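Local coordinates for stress-induced-phosphoprotein 1 (Caenorhabditis elegans, PDB 4GCN), which binds the C-terminal tail of Hsp90 and inhibits its ATPase, and joins Hsp70 and Hsp90 in one co-chaperone complex, this chain being its N-terminal TPR domain, at residues N46-A49 and A50-E54; Q96-L99 and S100-V103. All coordinates share one frame; numbering follows the deposited sequence. Where two conformers were deposited one is given.

Contact 1. Residues N46-A49 and A50-E54; sequences NNKA and AVYFE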
loop_
_atom_site.group_PDB
_atom_site.type_symbol
_atom_site.label_atom_id
_atom_site.label_comp_id
_atom_site.label_asym_id
_atom_site.label_seq_id
_atom_site.Cartn_x
_atom_site.Cartn_y
_atom_site.Cartn_z
ATOM N N ASN A 46 3.383 -1.462 -0.629
ATOM C CA ASN A 46 2.542 -0.930 0.397
ATOM C C ASN A 46 3.301 0.143 1.175
ATOM O O ASN A 46 2.687 1.145 1.527
ATOM C CB ASN A 46 2.006 -1.979 1.392
ATOM C CG ASN A 46 0.867 -2.855 0.829
ATOM O OD1 ASN A 46 0.145 -2.440 -0.063
ATOM N ND2 ASN A 46 0.699 -4.085 1.393
ATOM N N ASN A 47 4.602 -0.060 1.469
ATOM C CA ASN A 47 5.320 0.955 2.269
ATOM C C ASN A 47 5.482 2.229 1.449
ATOM O O ASN A 47 5.302 3.298 1.952
ATOM C CB ASN A 47 6.685 0.430 2.716
ATOM C CG ASN A 47 6.607 -0.588 3.843
ATOM O OD1 ASN A 47 7.623 -0.914 4.410
ATOM N ND2 ASN A 47 5.444 -1.072 4.169
ATOM N N LYS A 48 5.715 2.138 0.143
ATOM C CA LYS A 48 5.789 3.326 -0.684
ATOM C C LYS A 48 4.444 4.085 -0.751
ATOM O O LYS A 48 4.420 5.303 -0.674
ATOM C CB LYS A 48 6.156 2.996 -2.107
ATOM C CG LYS A 48 7.644 2.929 -2.313
ATOM C CD LYS A 48 8.035 3.086 -3.744
ATOM C CE LYS A 48 7.782 4.432 -4.398
ATOM N NZ LYS A 48 8.892 5.433 -4.461
ATOM N N ALA A 49 3.351 3.339 -0.808
ATOM C CA ALA A 49 1.992 3.902 -0.751
ATOM C C ALA A 49 1.744 4.691 0.511
ATOM O O ALA A 49 1.184 5.773 0.475
ATOM C CB ALA A 49 0.943 2.786 -0.978
ATOM N N ALA A 50 2.192 4.148 1.635
ATOM C CA ALA A 50 2.063 4.788 2.910
ATOM C C ALA A 50 2.830 6.103 2.957
ATOM O O ALA A 50 2.338 7.102 3.493
ATOM C CB ALA A 50 2.542 3.854 3.989
ATOM N N VAL A 51 4.027 6.131 2.407
ATOM C CA VAL A 51 4.784 7.376 2.317
ATOM C C VAL A 51 4.023 8.390 1.474
ATOM O O VAL A 51 3.854 9.528 1.902
ATOM C CB VAL A 51 6.185 7.183 1.737
ATOM C CG1 VAL A 51 6.919 8.522 1.715
ATOM C CG2 VAL A 51 6.941 6.145 2.562
ATOM N N TYR A 52 3.576 7.985 0.275
ATOM C CA TYR A 52 2.843 8.898 -0.591
ATOM C C TYR A 52 1.610 9.477 0.081
ATOM O O TYR A 52 1.349 10.636 -0.060
ATOM C CB TYR A 52 2.441 8.268 -1.926
ATOM C CG TYR A 52 3.558 8.086 -2.931
ATOM C CD1 TYR A 52 4.423 9.150 -3.261
ATOM C CD2 TYR A 52 3.765 6.859 -3.553
ATOM C CE1 TYR A 52 5.399 9.008 -4.237
ATOM C CE2 TYR A 52 4.755 6.692 -4.483
ATOM C CZ TYR A 52 5.580 7.746 -4.796
ATOM O OH TYR A 52 6.576 7.529 -5.682
ATOM N N PHE A 53 0.904 8.674 0.847
ATOM C CA PHE A 53 -0.283 9.117 1.524
ATOM C C PHE A 53 0.059 10.210 2.542
ATOM O O PHE A 53 -0.632 11.230 2.577
ATOM C CB PHE A 53 -0.948 7.918 2.245
ATOM C CG PHE A 53 -2.289 8.222 2.819
ATOM C CD1 PHE A 53 -3.418 7.945 2.096
ATOM C CD2 PHE A 53 -2.403 8.770 4.081
ATOM C CE1 PHE A 53 -4.658 8.221 2.617
ATOM C CE2 PHE A 53 -3.626 9.055 4.618
ATOM C CZ PHE A 53 -4.759 8.783 3.877
ATOM N N GLU A 54 1.134 10.021 3.308
ATOM C CA GLU A 54 1.546 11.057 4.303
ATOM C C GLU A 54 2.029 12.320 3.633
ATOM O O GLU A 54 1.850 13.380 4.215
ATOM C CB GLU A 54 2.560 10.585 5.376
ATOM C CG GLU A 54 2.625 11.530 6.583
ATOM C CD GLU A 54 3.250 10.957 7.851
ATOM O OE1 GLU A 54 3.378 9.726 7.943
ATOM O OE2 GLU A 54 3.606 11.741 8.799
#

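Contact 2. Residues Q96-L99 and S100-V103; sequences QNDL and SLAV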
loop_
_atom_site.group_PDB
_atom_site.type_symbol
_atom_site.label_atom_id
_atom_site.label_comp_id
_atom_site.label_asym_id
_atom_site.label_seq_id
_atom_site.Cartn_x
_atom_site.Cartn_y
_atom_site.Cartn_z
ATOM N N GLN A 96 -9.066 12.553 -2.168
ATOM C CA GLN A 96 -9.253 13.215 -3.437
ATOM C C GLN A 96 -10.707 13.615 -3.687
ATOM O O GLN A 96 -11.028 14.000 -4.808
ATOM C CB GLN A 96 -8.769 12.271 -4.570
ATOM C CG GLN A 96 -7.279 12.022 -4.511
ATOM C CD GLN A 96 -6.740 11.190 -5.661
ATOM O OE1 GLN A 96 -6.462 11.715 -6.765
ATOM N NE2 GLN A 96 -6.565 9.884 -5.402
ATOM N N ASN A 97 -11.580 13.522 -2.671
ATOM C CA ASN A 97 -13.014 13.810 -2.807
ATOM C C ASN A 97 -13.701 12.934 -3.868
ATOM O O ASN A 97 -14.675 13.365 -4.481
ATOM C CB ASN A 97 -13.241 15.287 -3.155
ATOM C CG ASN A 97 -14.678 15.775 -2.882
ATOM O OD1 ASN A 97 -15.232 16.662 -3.614
ATOM N ND2 ASN A 97 -15.306 15.197 -1.843
ATOM N N ASP A 98 -13.241 11.698 -4.008
ATOM C CA ASP A 98 -13.768 10.786 -5.062
ATOM C C ASP A 98 -14.421 9.613 -4.361
ATOM O O ASP A 98 -13.824 8.544 -4.213
ATOM C CB ASP A 98 -12.664 10.339 -6.026
ATOM C CG ASP A 98 -13.203 9.751 -7.324
ATOM O OD1 ASP A 98 -14.267 9.116 -7.211
ATOM O OD2 ASP A 98 -12.626 9.970 -8.461
ATOM N N LEU A 99 -15.684 9.809 -3.986
ATOM C CA LEU A 99 -16.389 8.778 -3.216
ATOM C C LEU A 99 -16.647 7.584 -4.066
ATOM O O LEU A 99 -16.644 6.470 -3.588
ATOM C CB LEU A 99 -17.748 9.292 -2.722
ATOM C CG LEU A 99 -18.424 8.400 -1.639
ATOM C CD1 LEU A 99 -17.638 8.558 -0.349
ATOM C CD2 LEU A 99 -19.921 8.734 -1.430
ATOM N N SER A 100 -16.937 7.814 -5.341
ATOM C CA SER A 100 -17.280 6.704 -6.212
ATOM C C SER A 100 -16.144 5.639 -6.220
ATOM O O SER A 100 -16.368 4.427 -5.950
ATOM C CB SER A 100 -17.611 7.221 -7.604
ATOM O OG SER A 100 -18.824 7.955 -7.607
ATOM N N LEU A 101 -14.949 6.130 -6.482
ATOM C CA LEU A 101 -13.728 5.296 -6.532
ATOM C C LEU A 101 -13.358 4.771 -5.141
ATOM O O LEU A 101 -13.023 3.600 -5.033
ATOM C CB LEU A 101 -12.548 5.995 -7.244
ATOM C CG LEU A 101 -12.303 5.592 -8.728
ATOM C CD1 LEU A 101 -11.725 4.148 -8.806
ATOM C CD2 LEU A 101 -13.564 5.715 -9.581
ATOM N N ALA A 102 -13.510 5.596 -4.101
ATOM C CA ALA A 102 -13.238 5.191 -2.741
ATOM C C ALA A 102 -14.067 3.973 -2.428
ATOM O O ALA A 102 -13.543 2.970 -1.923
ATOM C CB ALA A 102 -13.521 6.302 -1.726
ATOM N N VAL A 103 -15.385 4.064 -2.628
ATOM C CA VAL A 103 -16.290 2.954 -2.317
ATOM C C VAL A 103 -16.006 1.713 -3.224
ATOM O O VAL A 103 -16.057 0.567 -2.739
ATOM C CB VAL A 103 -17.746 3.466 -2.433
ATOM C CG1 VAL A 103 -18.762 2.351 -2.481
ATOM C CG2 VAL A 103 -18.003 4.441 -1.248
#

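Contact 1. Residues N46-A49 and A50-E54
The side chain of Lys48 runs alongside the Tyr52 ring, one helical turn on, and both point the same way. This i to i+4 pair lies on helix 42-54, the first helix of the predicted second TPR repeat in the all-helical N-terminal domain. The lysine overlaps the phenol end of the ring: CE of Lys48 is 3.8 Å from CE2 of Tyr52. With CG anti to its own carbonyl carbon (chi1 -87°), the chain starts out beside the backbone N, then bends at chi3 and chi4, which brings its end round to the phenol. The polar link there is weak, Lys48 NZ standing 3.4 Å from Tyr52 OH. Stronger partners for the ammonium come from helix 24-37, where Asp32 forms a salt bridge and His28 accepts a hydrogen bond. The ring also leans obliquely over the backbone of the preceding turn, with CD2 of Tyr52 3.3 Å from Lys48 O. The Tyr52 ring also meets His28 and Phe64, so it sits among side chains of helices 24-37 and 58-74. Replacing Tyr52 with an alanine is likely to leave Lys48 CE without the ring beside it and NZ without its weak hydroxyl partner, and to open a gap beside His28 and Phe64, though Asp32 could still hold the ammonium.

Beneath the side chains the helix is regular. Tyr52 N donates to Lys48 O at 3.0 Å with an N-H...O angle of 170°, and Phe53 N reaches Ala49 O at 2.9 Å with a more bent 153°. Val51 packs a methyl on the preceding turn while its side chain also touches His28 and Tyr31: CG2 of Val51, anti to the carbonyl carbon, lies 3.3 Å from Asn47 O.

Contact 2. Residues Q96-L99 and S100-V103
Asp98 and Leu101 meet through a side-chain-to-backbone hydrogen bond: Leu101 N donates to Asp98 OD1 at 3.1 Å, with a nearly straight N-H...O angle of 168°. The donor approaches from above the carboxylate plane, 46° out of it. Asp98 CG is anti to the backbone N (chi1 -163°), which brings the carboxylate alongside Leu101, with OD1 at its backbone N-H.

Two backbone bonds follow. Ala102 N reaches Asp98 O at 3.0 Å, so one residue supplies both a side-chain and a main-chain acceptor to the opening turn. Val103 N then donates to Leu99 O at 2.9 Å.

The bond from Leu101 N to its carboxylate makes Asp98 the N-cap of helix 99-112, the second helix of the predicted third TPR repeat. Just before it, Asn97, with positive phi, is the C-prime residue of a Schellman motif that ends helix 79-95. One helix is thus closed and the next opened at adjacent residues, in the short turn between the two antiparallel helices of a TPR helical hairpin. The negative carboxylate at the helix start would be expected to interact favourably with the helix dipole.

Van der Waals contacts surround the cap. Leu101 lies side by side with Asp98, its CB 3.6 Å from Asp98 OD1, and both side chains touch Phe93 of helix 79-95. On another side of the turn Leu99 and Val103, an apolar pair, cross obliquely, with Leu99 CG 4.0 Å from Val103 CG2; helix 116-126 borders this pair, Leu125 touching Leu99 and Glu126 touching Val103. Ala102, the buried member of the turn, packs its CB 3.4 Å from Asp98 O and also rests against Phe93 and Gln94.

Contact 1 closes before contact 2 opens along the chain, and the two share no helix: residues 46-54 lie on helix 42-54, whereas residues 96-103 join the end of helix 79-95 to helix 99-112. Their centres are 18 Å apart and their nearest atoms about 8 Å, so they do not touch. Helices 58-74 and 79-95 come between them in sequence, and helix 79-95 touches both, Arg88 against Ala49 and Phe93 against Asp98. Contact 1 is centred about 6 Å from the centre of the chain, contact 2 about 17 Å from it, at the surface. They belong to successive repeats, the predicted second and third, of the stacked-hairpin array forming this co-chaperone's N-terminal domain.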